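Local coordinates for protein endoglucanase (Humicola insolens, PDB 1DYS) that hydrolyses internal beta-1,4-glucosidic bonds of cellulose as a family 6 endoglucanase, a step in the recycling of plant biomass, at residues A[80-86]-A[132-138]; A[177-183]-A[213-219]; A[182-186]-A[221-225]; A[244-248]-A[300-304]. All blocks are in the same frame, centred on the assembly; numbering follows the deposited sequence. Where two conformers were deposited one is given.

Interaction 1 of 4, residues A[80-86]-A[132-138]; sequences IVGLVLY and FAVILEP
Val-81 O takes the amide of Ala-133, and from there the two parallel strands exchange backbone bonds by turns: Leu-83 N to Ala-133 O, Ile-135 N to Leu-83 O, Leu-85 N to Ile-135 O, and last Glu-137 N to Leu-85 O at 2.8 Å, just past the strand ends. The apolar contacts split between two faces. On one, Phe-132 CD1 lies 3.9 Å from both Val-81 CB and Leu-83 CD1, while Leu-85 CB rests on Val-134 CG1; helices 60-74 and 108-126 cover this side. On the other, Val-84 CG1 meets Pro-138 CG at 3.6 Å, and Pro-138 CD sits equally close to Tyr-86 CD1. Among the polar groups, Glu-137 bends at chi2 (-68°), which folds its buried carboxylate back against the end of strand 80-85, OE2 3.5 Å from Leu-85 CD2. That oxygen accepts from Tyr-112 OH and Asn-87 N; replacing Glu-137 by an alanine is likely to leave both donors without this acceptor and the backbone after Tyr-86 less firmly held. Tyr-86 OH bonds Asp-92, a probable proton donor. Such C-terminal strand ends carrying active-site loops belong to the distorted beta/alpha barrel of family 6.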
loop_
_atom_site.group_PDB
_atom_site.type_symbol
_atom_site.label_atom_id
_atom_site.label_comp_id
_atom_site.label_asym_id
_atom_site.label_seq_id
_atom_site.Cartn_x
_atom_site.Cartn_y
_atom_site.Cartn_z
ATOM N N ILE A 80 17.606 -19.759 11.961
ATOM C CA ILE A 80 17.608 -18.399 12.521
ATOM C C ILE A 80 16.552 -17.685 11.674
ATOM O O ILE A 80 16.566 -17.827 10.456
ATOM C CB ILE A 80 18.952 -17.718 12.595
ATOM C CG1 ILE A 80 18.786 -16.306 13.185
ATOM C CG2 ILE A 80 19.636 -17.718 11.221
ATOM C CD1 ILE A 80 20.088 -15.626 13.561
ATOM N N VAL A 81 15.599 -17.056 12.350
ATOM C CA VAL A 81 14.527 -16.362 11.621
ATOM C C VAL A 81 14.865 -14.910 11.294
ATOM O O VAL A 81 15.233 -14.204 12.222
ATOM C CB VAL A 81 13.289 -16.338 12.557
ATOM C CG1 VAL A 81 12.147 -15.526 11.947
ATOM C CG2 VAL A 81 12.856 -17.764 12.858
ATOM N N GLY A 82 14.757 -14.490 10.037
ATOM C CA GLY A 82 15.023 -13.073 9.727
ATOM C C GLY A 82 13.661 -12.362 9.706
ATOM O O GLY A 82 12.752 -12.807 9.004
ATOM N N LEU A 83 13.616 -11.230 10.434
ATOM C CA LEU A 83 12.398 -10.399 10.448
ATOM C C LEU A 83 12.799 -8.965 10.077
ATOM O O LEU A 83 13.836 -8.501 10.556
ATOM C CB LEU A 83 11.723 -10.340 11.824
ATOM C CG LEU A 83 11.206 -11.689 12.342
ATOM C CD1 LEU A 83 10.637 -11.468 13.756
ATOM C CD2 LEU A 83 10.179 -12.268 11.405
ATOM N N VAL A 84 11.943 -8.273 9.328
ATOM C CA VAL A 84 12.242 -6.868 8.983
ATOM C C VAL A 84 11.239 -6.017 9.788
ATOM O O VAL A 84 10.054 -6.249 9.652
ATOM C CB VAL A 84 12.049 -6.570 7.488
ATOM C CG1 VAL A 84 12.588 -5.161 7.212
ATOM C CG2 VAL A 84 12.840 -7.567 6.629
ATOM N N LEU A 85 11.757 -5.197 10.690
ATOM C CA LEU A 85 10.893 -4.332 11.520
ATOM C C LEU A 85 10.853 -3.036 10.726
ATOM O O LEU A 85 11.872 -2.328 10.614
ATOM C CB LEU A 85 11.567 -4.198 12.894
ATOM C CG LEU A 85 10.733 -3.487 13.959
ATOM C CD1 LEU A 85 11.091 -4.049 15.325
ATOM C CD2 LEU A 85 10.954 -1.988 13.889
ATOM N N TYR A 86 9.684 -2.771 10.133
ATOM C CA TYR A 86 9.584 -1.669 9.175
ATOM C C TYR A 86 8.231 -0.973 9.231
ATOM O O TYR A 86 7.383 -1.273 8.401
ATOM C CB TYR A 86 9.852 -2.236 7.766
ATOM C CG TYR A 86 9.805 -1.342 6.577
ATOM C CD1 TYR A 86 10.513 -0.146 6.499
ATOM C CD2 TYR A 86 9.033 -1.668 5.450
ATOM C CE1 TYR A 86 10.513 0.674 5.372
ATOM C CE2 TYR A 86 8.992 -0.867 4.335
ATOM C CZ TYR A 86 9.728 0.307 4.293
ATOM O OH TYR A 86 9.670 1.090 3.156
ATOM N N PHE A 132 16.544 -14.999 16.536
ATOM C CA PHE A 132 16.048 -14.029 15.575
ATOM C C PHE A 132 17.122 -13.047 15.139
ATOM O O PHE A 132 17.922 -12.559 15.941
ATOM C CB PHE A 132 14.929 -13.167 16.220
ATOM C CG PHE A 132 13.680 -13.902 16.607
ATOM C CD1 PHE A 132 12.641 -14.170 15.728
ATOM C CD2 PHE A 132 13.576 -14.434 17.893
ATOM C CE1 PHE A 132 11.536 -14.865 16.124
ATOM C CE2 PHE A 132 12.474 -15.173 18.276
ATOM C CZ PHE A 132 11.412 -15.374 17.409
ATOM N N ALA A 133 17.114 -12.747 13.840
ATOM C CA ALA A 133 17.896 -11.653 13.303
ATOM C C ALA A 133 16.884 -10.582 12.825
ATOM O O ALA A 133 16.066 -10.901 11.966
ATOM C CB ALA A 133 18.739 -11.973 12.082
ATOM N N VAL A 134 16.925 -9.437 13.484
ATOM C CA VAL A 134 15.922 -8.420 13.145
ATOM C C VAL A 134 16.624 -7.254 12.502
ATOM O O VAL A 134 17.499 -6.595 13.040
ATOM C CB VAL A 134 15.160 -7.935 14.407
ATOM C CG1 VAL A 134 14.192 -6.813 14.043
ATOM C CG2 VAL A 134 14.459 -9.097 15.079
ATOM N N ILE A 135 16.194 -6.904 11.279
ATOM C CA ILE A 135 16.655 -5.767 10.563
ATOM C C ILE A 135 15.744 -4.606 10.966
ATOM O O ILE A 135 14.524 -4.694 10.866
ATOM C CB ILE A 135 16.670 -5.982 9.048
ATOM C CG1 ILE A 135 17.842 -6.929 8.755
ATOM C CG2 ILE A 135 16.755 -4.644 8.322
ATOM C CD1 ILE A 135 18.023 -7.225 7.264
ATOM N N LEU A 136 16.424 -3.562 11.432
ATOM C CA LEU A 136 15.650 -2.436 11.897
ATOM C C LEU A 136 15.585 -1.307 10.877
ATOM O O LEU A 136 16.515 -0.604 10.535
ATOM C CB LEU A 136 16.228 -1.821 13.172
ATOM C CG LEU A 136 16.391 -2.782 14.346
ATOM C CD1 LEU A 136 17.392 -2.173 15.309
ATOM C CD2 LEU A 136 15.035 -3.052 14.979
ATOM N N GLU A 137 14.352 -1.039 10.474
ATOM C CA GLU A 137 13.908 0.066 9.661
ATOM C C GLU A 137 14.762 0.463 8.476
ATOM O O GLU A 137 15.527 1.450 8.406
ATOM C CB GLU A 137 13.734 1.302 10.587
ATOM C CG GLU A 137 12.648 1.132 11.650
ATOM C CD GLU A 137 11.216 1.066 11.081
ATOM O OE1 GLU A 137 11.027 1.391 9.896
ATOM O OE2 GLU A 137 10.321 0.778 11.875
ATOM N N PRO A 138 14.667 -0.317 7.420
ATOM C CA PRO A 138 15.340 -0.103 6.151
ATOM C C PRO A 138 15.214 1.352 5.703
ATOM O O PRO A 138 14.201 2.031 5.738
ATOM C CB PRO A 138 14.657 -1.041 5.152
ATOM C CG PRO A 138 14.226 -2.164 6.086
ATOM C CD PRO A 138 13.778 -1.509 7.385
#

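Interaction 2 of 4, residues A[177-183]-A[213-219]; sequences LYLDVAN and IRGFSSN
Ser-217 OG donates to the anti lone pair of Asp-180 OD1 at 2.8 Å, at the tightly packed end of this strand pair. Asp-180 CG lies opposite its backbone N (chi1 -172°), which brings the carboxylate back over Ser-217. The other oxygen, OD2, receives Ala-182 N from above the carboxylate plane, closing an Asx turn, and also the backbone N of Asp-139, a probable proton donor. Val-181 N runs almost straight to Ser-217 O at 2.9 Å, and Ala-182 O takes Asn-219 N, so the pairing goes on beyond the strands. On the face that carries Leu-179, Phe-216 packs alongside: Leu-179 O lies at its ring edge, near the ring plane, and Val-181 CG1 comes within 3.7 Å of Phe-216 CD1.

At the opposite end the grip is looser and the partly exposed Arg-214 lies here. Leu-177 O accepts Arg-214 N at 2.8 Å and, only weakly, Gly-215 N at 3.3 Å. Arg-214 lays its aliphatic stem along Tyr-178, CB over one ring face and CG 3.5 Å from Tyr-178 OH, with the guanidinium almost perpendicular to the ring; Asp-304 binds both NE and the tyrosine OH. Gly-215 has backbone angles that call for glycine, since a CB would jam against the preceding carbonyl.

Strand 175-180 has strand 132-136 as its second neighbour, and 215-218 is followed in the sheet by 262-266, whose Phe-263 meets the Phe-216 ring. Helix 243-255 covers Phe-216 through Met-254.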
loop_
_atom_site.group_PDB
_atom_site.type_symbol
_atom_site.label_atom_id
_atom_site.label_comp_id
_atom_site.label_asym_id
_atom_site.label_seq_id
_atom_site.Cartn_x
_atom_site.Cartn_y
_atom_site.Cartn_z
ATOM N N LEU A 177 20.118 -7.733 16.721
ATOM C CA LEU A 177 19.653 -6.550 15.997
ATOM C C LEU A 177 20.654 -6.039 15.005
ATOM O O LEU A 177 21.823 -5.836 15.309
ATOM C CB LEU A 177 19.288 -5.470 17.021
ATOM C CG LEU A 177 18.217 -5.857 18.047
ATOM C CD1 LEU A 177 18.028 -4.731 19.061
ATOM C CD2 LEU A 177 16.896 -6.188 17.370
ATOM N N TYR A 178 20.171 -5.773 13.776
ATOM C CA TYR A 178 20.983 -5.209 12.717
ATOM C C TYR A 178 20.291 -3.943 12.251
ATOM O O TYR A 178 19.194 -3.974 11.672
ATOM C CB TYR A 178 21.138 -6.233 11.580
ATOM C CG TYR A 178 21.981 -7.459 11.940
ATOM C CD1 TYR A 178 23.366 -7.398 11.764
ATOM C CD2 TYR A 178 21.414 -8.604 12.435
ATOM C CE1 TYR A 178 24.156 -8.506 12.055
ATOM C CE2 TYR A 178 22.185 -9.707 12.764
ATOM C CZ TYR A 178 23.545 -9.638 12.573
ATOM O OH TYR A 178 24.257 -10.766 12.892
ATOM N N LEU A 179 20.862 -2.783 12.517
ATOM C CA LEU A 179 20.311 -1.476 12.159
ATOM C C LEU A 179 20.645 -1.144 10.720
ATOM O O LEU A 179 21.806 -1.176 10.287
ATOM C CB LEU A 179 20.836 -0.444 13.178
ATOM C CG LEU A 179 20.441 1.005 13.000
ATOM C CD1 LEU A 179 18.921 1.163 13.089
ATOM C CD2 LEU A 179 21.127 1.863 14.077
ATOM N N ASP A 180 19.590 -0.853 9.935
ATOM C CA ASP A 180 19.820 -0.702 8.493
ATOM C C ASP A 180 20.609 0.532 8.158
ATOM O O ASP A 180 20.364 1.573 8.760
ATOM C CB ASP A 180 18.446 -0.713 7.757
ATOM C CG ASP A 180 18.820 -0.749 6.281
ATOM O OD1 ASP A 180 19.195 -1.811 5.842
ATOM O OD2 ASP A 180 18.778 0.289 5.617
ATOM N N VAL A 181 21.629 0.407 7.293
ATOM C CA VAL A 181 22.384 1.553 6.827
ATOM C C VAL A 181 22.372 1.626 5.298
ATOM O O VAL A 181 23.313 2.063 4.628
ATOM C CB VAL A 181 23.818 1.612 7.399
ATOM C CG1 VAL A 181 23.782 1.655 8.912
ATOM C CG2 VAL A 181 24.571 0.324 7.045
ATOM N N ALA A 182 21.185 1.468 4.689
ATOM C CA ALA A 182 20.953 1.711 3.263
ATOM C C ALA A 182 21.863 0.889 2.374
ATOM O O ALA A 182 21.863 -0.328 2.460
ATOM C CB ALA A 182 21.088 3.218 3.015
ATOM N N ASN A 183 22.640 1.513 1.473
ATOM C CA ASN A 183 23.533 0.716 0.617
ATOM C C ASN A 183 24.741 1.606 0.348
ATOM O O ASN A 183 24.692 2.823 0.582
ATOM C CB ASN A 183 22.863 0.222 -0.651
ATOM C CG ASN A 183 22.596 1.339 -1.614
ATOM O OD1 ASN A 183 23.393 1.575 -2.527
ATOM N ND2 ASN A 183 21.489 2.050 -1.447
ATOM N N ILE A 213 23.301 -3.325 19.785
ATOM C CA ILE A 213 22.927 -3.902 18.511
ATOM C C ILE A 213 24.118 -4.794 18.106
ATOM O O ILE A 213 25.235 -4.561 18.608
ATOM C CB ILE A 213 22.635 -2.905 17.386
ATOM C CG1 ILE A 213 23.849 -2.046 17.041
ATOM C CG2 ILE A 213 21.397 -2.082 17.793
ATOM C CD1 ILE A 213 23.539 -0.893 16.084
ATOM N N ARG A 214 23.857 -5.782 17.250
ATOM C CA ARG A 214 24.997 -6.585 16.785
ATOM C C ARG A 214 25.764 -5.853 15.704
ATOM O O ARG A 214 26.972 -5.974 15.519
ATOM C CB ARG A 214 24.497 -7.942 16.270
ATOM C CG ARG A 214 25.500 -8.702 15.403
ATOM C CD ARG A 214 26.710 -9.145 16.224
ATOM N NE ARG A 214 27.574 -9.987 15.369
ATOM C CZ ARG A 214 28.719 -10.483 15.871
ATOM N NH1 ARG A 214 29.104 -10.214 17.116
ATOM N NH2 ARG A 214 29.480 -11.232 15.080
ATOM N N GLY A 215 25.036 -5.059 14.914
ATOM C CA GLY A 215 25.594 -4.360 13.809
ATOM C C GLY A 215 24.507 -3.874 12.841
ATOM O O GLY A 215 23.576 -3.230 13.307
ATOM N N PHE A 216 24.798 -4.008 11.555
ATOM C CA PHE A 216 24.042 -3.292 10.529
ATOM C C PHE A 216 23.565 -4.153 9.368
ATOM O O PHE A 216 24.160 -5.211 9.181
ATOM C CB PHE A 216 24.939 -2.161 9.908
ATOM C CG PHE A 216 25.617 -1.379 11.028
ATOM C CD1 PHE A 216 24.882 -0.481 11.768
ATOM C CD2 PHE A 216 26.943 -1.653 11.376
ATOM C CE1 PHE A 216 25.437 0.199 12.840
ATOM C CE2 PHE A 216 27.493 -0.963 12.437
ATOM C CZ PHE A 216 26.760 -0.058 13.171
ATOM N N SER A 217 22.620 -3.640 8.570
ATOM C CA SER A 217 22.267 -4.377 7.352
ATOM C C SER A 217 22.474 -3.423 6.180
ATOM O O SER A 217 22.413 -2.206 6.373
ATOM C CB SER A 217 20.829 -4.905 7.386
ATOM O OG SER A 217 19.866 -3.860 7.619
ATOM N N SER A 218 22.711 -3.974 4.987
ATOM C CA SER A 218 22.875 -3.112 3.809
ATOM C C SER A 218 22.439 -3.857 2.559
ATOM O O SER A 218 22.316 -5.085 2.544
ATOM C CB SER A 218 24.315 -2.627 3.700
ATOM O OG SER A 218 25.143 -3.705 3.282
ATOM N N ASN A 219 22.176 -3.054 1.521
ATOM C CA ASN A 219 21.736 -3.533 0.221
ATOM C C ASN A 219 20.320 -4.101 0.266
ATOM O O ASN A 219 19.950 -4.795 -0.723
ATOM C CB ASN A 219 22.694 -4.591 -0.368
ATOM C CG ASN A 219 22.773 -4.573 -1.895
ATOM O OD1 ASN A 219 22.845 -3.461 -2.418
ATOM N ND2 ASN A 219 22.781 -5.766 -2.487
#

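Interaction 3 of 4, residues A[182-186]-A[221-225]; sequences ANGGW and SNYNP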
loop_
_atom_site.group_PDB
_atom_site.type_symbol
_atom_site.label_atom_id
_atom_site.label_comp_id
_atom_site.label_asym_id
_atom_site.label_seq_id
_atom_site.Cartn_x
_atom_site.Cartn_y
_atom_site.Cartn_z
ATOM N N ALA A 182 21.185 1.468 4.689
ATOM C CA ALA A 182 20.953 1.711 3.263
ATOM C C ALA A 182 21.863 0.889 2.374
ATOM O O ALA A 182 21.863 -0.328 2.460
ATOM C CB ALA A 182 21.088 3.218 3.015
ATOM N N ASN A 183 22.640 1.513 1.473
ATOM C CA ASN A 183 23.533 0.716 0.617
ATOM C C ASN A 183 24.741 1.606 0.348
ATOM O O ASN A 183 24.692 2.823 0.582
ATOM C CB ASN A 183 22.863 0.222 -0.651
ATOM C CG ASN A 183 22.596 1.339 -1.614
ATOM O OD1 ASN A 183 23.393 1.575 -2.527
ATOM N ND2 ASN A 183 21.489 2.050 -1.447
ATOM N N GLY A 184 25.774 0.987 -0.246
ATOM C CA GLY A 184 27.003 1.775 -0.470
ATOM C C GLY A 184 26.861 2.977 -1.381
ATOM O O GLY A 184 27.575 3.972 -1.225
ATOM N N GLY A 185 25.907 2.981 -2.305
ATOM C CA GLY A 185 25.641 4.078 -3.200
ATOM C C GLY A 185 25.081 5.321 -2.533
ATOM O O GLY A 185 25.128 6.440 -3.059
ATOM N N TRP A 186 24.406 5.100 -1.419
ATOM C CA TRP A 186 23.790 6.190 -0.680
ATOM C C TRP A 186 24.762 6.757 0.352
ATOM O O TRP A 186 25.019 7.952 0.377
ATOM C CB TRP A 186 22.556 5.627 0.064
ATOM C CG TRP A 186 21.598 6.652 0.600
ATOM C CD1 TRP A 186 21.838 7.922 1.049
ATOM C CD2 TRP A 186 20.171 6.458 0.778
ATOM N NE1 TRP A 186 20.671 8.542 1.459
ATOM C CE2 TRP A 186 19.636 7.643 1.289
ATOM C CE3 TRP A 186 19.297 5.392 0.510
ATOM C CZ2 TRP A 186 18.280 7.817 1.576
ATOM C CZ3 TRP A 186 17.952 5.580 0.797
ATOM C CH2 TRP A 186 17.450 6.759 1.337
ATOM N N SER A 221 16.778 -4.625 -0.517
ATOM C CA SER A 221 16.015 -4.256 -1.679
ATOM C C SER A 221 16.850 -3.639 -2.785
ATOM O O SER A 221 16.210 -3.208 -3.737
ATOM C CB SER A 221 14.854 -3.294 -1.382
ATOM O OG SER A 221 14.164 -3.767 -0.210
ATOM N N ASN A 222 18.165 -3.645 -2.657
ATOM C CA ASN A 222 19.009 -3.042 -3.679
ATOM C C ASN A 222 19.629 -4.205 -4.466
ATOM O O ASN A 222 19.160 -5.323 -4.429
ATOM C CB ASN A 222 20.011 -2.008 -3.176
ATOM C CG ASN A 222 20.156 -0.870 -4.148
ATOM O OD1 ASN A 222 20.803 -1.033 -5.180
ATOM N ND2 ASN A 222 19.555 0.295 -3.867
ATOM N N TYR A 223 20.542 -3.809 -5.345
ATOM C CA TYR A 223 21.091 -4.711 -6.345
ATOM C C TYR A 223 22.614 -4.680 -6.418
ATOM O O TYR A 223 23.164 -5.253 -7.384
ATOM C CB TYR A 223 20.534 -4.228 -7.695
ATOM C CG TYR A 223 19.038 -4.021 -7.784
ATOM C CD1 TYR A 223 18.448 -2.801 -7.422
ATOM C CD2 TYR A 223 18.212 -5.064 -8.200
ATOM C CE1 TYR A 223 17.072 -2.652 -7.490
ATOM C CE2 TYR A 223 16.834 -4.903 -8.284
ATOM C CZ TYR A 223 16.293 -3.692 -7.915
ATOM O OH TYR A 223 14.932 -3.488 -8.037
ATOM N N ASN A 224 23.267 -4.018 -5.465
ATOM C CA ASN A 224 24.728 -3.939 -5.507
ATOM C C ASN A 224 25.344 -5.318 -5.279
ATOM O O ASN A 224 24.778 -6.186 -4.636
ATOM C CB ASN A 224 25.217 -2.998 -4.425
ATOM C CG ASN A 224 24.735 -1.572 -4.483
ATOM O OD1 ASN A 224 24.355 -1.135 -5.562
ATOM N ND2 ASN A 224 24.781 -0.846 -3.363
ATOM N N PRO A 225 26.463 -5.570 -5.955
ATOM C CA PRO A 225 27.165 -6.830 -5.788
ATOM C C PRO A 225 27.896 -6.817 -4.460
ATOM O O PRO A 225 28.303 -5.761 -3.981
ATOM C CB PRO A 225 28.180 -6.849 -6.959
ATOM C CG PRO A 225 28.419 -5.378 -7.141
ATOM C CD PRO A 225 27.184 -4.580 -6.729
#
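Asn-183 OD1 is gripped by two donors that reach it from opposite faces of its amide plane: Asn-224 ND2 at 2.9 Å from across the contact, and Gly-185 N, also at 2.9 Å, from two residues on in its own segment. The second is the capping bond of Asn-183, the N-cap residue of helix 184-187. A chi1 of 70° sets the amide between the backbone N and carbonyl carbon, which swings OD1 back over the first turn. Gly-185 suits this closeness, because a CB there would clash with the capping oxygen.

Asn-224 comes in at about a right angle to Asn-183, the two amide planes 59° apart. Its own group is well tied down: ND2 also donates to Glu-243, while OD1 accepts from Arg-276 and Trp-279. Glu-243 takes Gly-184 N as well, so the same carboxylate serves both sides of the contact.

Asn-222 meets Asn-183 differently. Their amides stack, 28° from parallel, with Asn-222 ND2 3.6 Å from Asn-183 ND2, which is packing and not a bond. Asn-222 OD1 turns back to accept Tyr-223 N at 2.8 Å and has Arg-276 as a second donor, which fixes how its amide is turned. With an alanine in place of Asn-183 the helix would probably lose its cap, Asn-224 ND2 one acceptor, and Asn-222 the amide it stacks on.

Asn-183 and Asn-222 are probable substrate-binding residues, as is nearby Trp-186, consistent with the cluster lining part of the family 6 substrate cleft, with Asn-224 as a second-shell residue.

Interaction 4 of 4, residues A[244-248]-A[300-304]; sequences SRYAT and NPNVD
One amide nitrogen spans a full helical turn: Asn-300 ND2 sends one N-H to Ser-244 OG and the other to Thr-248 OG1, both at 3.0 Å. The first bond is nearly straight, 168° at the hydrogen, and the serine oxygen lies in the amide plane. The second is more bent, 145°, with the threonine oxygen tilted out of that plane. Since Ser-244 and Thr-248 are four residues apart on helix 243-255, their hydroxyls stand on the same flank, one on each side of the asparagine tip.

In Asn-300, CG is anti to the backbone N (chi1 -179°), which carries the amide out toward the helix. Its other end is held from behind. OD1 accepts the backbone N of Asn-302 at 2.8 Å, an Asx turn laid over the type I beta turn in which Val-303 N bonds Asn-300 O at 3.0 Å. With the oxygen tied to the turn and the nitrogen to the helix, the amide's rotation is settled by three bonds.

Deeper in, the contact turns apolar. Ala-247 CB faces the sheet and meets Val-303 CG2 at 3.6 Å, whereas Pro-301 at the crest of the turn is exposed. Tyr-226, from the loop before the helix, packs against Ser-244, Asn-300 and Val-303 alike.

Strand 262-266 lies beside strand 303-307 in the parallel sheet, with Phe-263 touching Ala-247 and Ile-265 touching Val-303; helix 243-255 thus lies against both strands.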
loop_
_atom_site.group_PDB
_atom_site.type_symbol
_atom_site.label_atom_id
_atom_site.label_comp_id
_atom_site.label_asym_id
_atom_site.label_seq_id
_atom_site.Cartn_x
_atom_site.Cartn_y
_atom_site.Cartn_z
ATOM N N SER A 244 30.825 -5.478 0.136
ATOM C CA SER A 244 31.891 -5.958 1.011
ATOM C C SER A 244 32.757 -4.760 1.390
ATOM O O SER A 244 33.070 -4.646 2.578
ATOM C CB SER A 244 32.742 -7.022 0.324
ATOM O OG SER A 244 33.789 -7.401 1.228
ATOM N N ARG A 245 33.118 -3.869 0.458
ATOM C CA ARG A 245 33.944 -2.729 0.853
ATOM C C ARG A 245 33.130 -1.700 1.626
ATOM O O ARG A 245 33.614 -1.037 2.541
ATOM C CB ARG A 245 34.711 -2.100 -0.298
ATOM C CG ARG A 245 35.877 -3.047 -0.676
ATOM C CD ARG A 245 36.454 -2.549 -1.994
ATOM N NE ARG A 245 35.728 -3.144 -3.131
ATOM C CZ ARG A 245 36.095 -2.869 -4.383
ATOM N NH1 ARG A 245 37.106 -2.012 -4.569
ATOM N NH2 ARG A 245 35.475 -3.419 -5.409
ATOM N N TYR A 246 31.818 -1.621 1.342
ATOM C CA TYR A 246 30.998 -0.682 2.140
ATOM C C TYR A 246 31.001 -1.110 3.605
ATOM O O TYR A 246 31.216 -0.252 4.467
ATOM C CB TYR A 246 29.574 -0.633 1.582
ATOM C CG TYR A 246 28.625 0.254 2.374
ATOM C CD1 TYR A 246 28.938 1.551 2.716
ATOM C CD2 TYR A 246 27.376 -0.223 2.744
ATOM C CE1 TYR A 246 28.076 2.362 3.444
ATOM C CE2 TYR A 246 26.495 0.559 3.465
ATOM C CZ TYR A 246 26.843 1.858 3.795
ATOM O OH TYR A 246 25.997 2.638 4.545
ATOM N N ALA A 247 30.810 -2.411 3.857
ATOM C CA ALA A 247 30.793 -2.976 5.202
ATOM C C ALA A 247 32.089 -2.694 5.952
ATOM O O ALA A 247 32.080 -2.266 7.110
ATOM C CB ALA A 247 30.481 -4.468 5.191
ATOM N N THR A 248 33.237 -2.918 5.298
ATOM C CA THR A 248 34.524 -2.602 5.945
ATOM C C THR A 248 34.690 -1.126 6.256
ATOM O O THR A 248 35.190 -0.765 7.331
ATOM C CB THR A 248 35.690 -3.106 5.054
ATOM O OG1 THR A 248 35.603 -4.528 5.025
ATOM C CG2 THR A 248 37.044 -2.654 5.607
ATOM N N ASN A 300 35.057 -11.823 4.807
ATOM C CA ASN A 300 35.167 -10.484 5.333
ATOM C C ASN A 300 34.726 -10.549 6.793
ATOM O O ASN A 300 33.614 -10.907 7.109
ATOM C CB ASN A 300 34.317 -9.487 4.534
ATOM C CG ASN A 300 34.423 -8.078 5.040
ATOM O OD1 ASN A 300 34.693 -7.813 6.197
ATOM N ND2 ASN A 300 34.207 -7.081 4.156
ATOM N N PRO A 301 35.643 -10.239 7.685
ATOM C CA PRO A 301 35.488 -10.264 9.118
ATOM C C PRO A 301 34.344 -9.395 9.630
ATOM O O PRO A 301 33.740 -9.687 10.658
ATOM C CB PRO A 301 36.785 -9.714 9.767
ATOM C CG PRO A 301 37.587 -9.258 8.581
ATOM C CD PRO A 301 37.000 -9.792 7.304
ATOM N N ASN A 302 34.090 -8.304 8.915
ATOM C CA ASN A 302 33.049 -7.363 9.265
ATOM C C ASN A 302 31.684 -7.817 8.782
ATOM O O ASN A 302 30.727 -7.091 9.050
ATOM C CB ASN A 302 33.364 -6.031 8.550
ATOM C CG ASN A 302 34.773 -5.559 8.916
ATOM O OD1 ASN A 302 35.631 -5.345 8.059
ATOM N ND2 ASN A 302 34.949 -5.380 10.209
ATOM N N VAL A 303 31.615 -8.915 8.061
ATOM C CA VAL A 303 30.319 -9.329 7.493
ATOM C C VAL A 303 29.933 -10.680 8.086
ATOM O O VAL A 303 30.493 -11.724 7.762
ATOM C CB VAL A 303 30.361 -9.366 5.958
ATOM C CG1 VAL A 303 28.986 -9.754 5.394
ATOM C CG2 VAL A 303 30.726 -8.011 5.351
ATOM N N ASP A 304 28.977 -10.677 9.020
ATOM C CA ASP A 304 28.446 -11.871 9.603
ATOM C C ASP A 304 27.842 -12.862 8.589
ATOM O O ASP A 304 27.958 -14.083 8.685
ATOM C CB ASP A 304 27.327 -11.612 10.630
ATOM C CG ASP A 304 27.810 -11.132 11.979
ATOM O OD1 ASP A 304 28.995 -11.309 12.325
ATOM O OD2 ASP A 304 26.991 -10.563 12.742
#

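In the fold
Interactions 1 and 2 are consecutive pairings of one parallel sheet, 10 Å apart between centres: strand 132-136 bonds onward to 175-180, Leu-136 N reaching Tyr-178 O at 2.8 Å. Interaction 3 continues from the end of interaction 2, sharing Ala-182 and Asn-183, with Asn-219 OD1 3.1 Å from Asn-224 N. Interaction 4 meets interaction 2 through two polar pairs: Tyr-246 OH lies 2.7 Å from Val-181 O, and Asp-304 OD2 lies 2.7 Å from Tyr-178 OH. Toward the cleft, interactions 1 and 2 approach the probable proton donors Asp-92 and Asp-139, and interaction 3 contributes probable substrate-binding residues; Ala-247 of interaction 4 stays about 11 Å, side chain to side chain, from Asn-183.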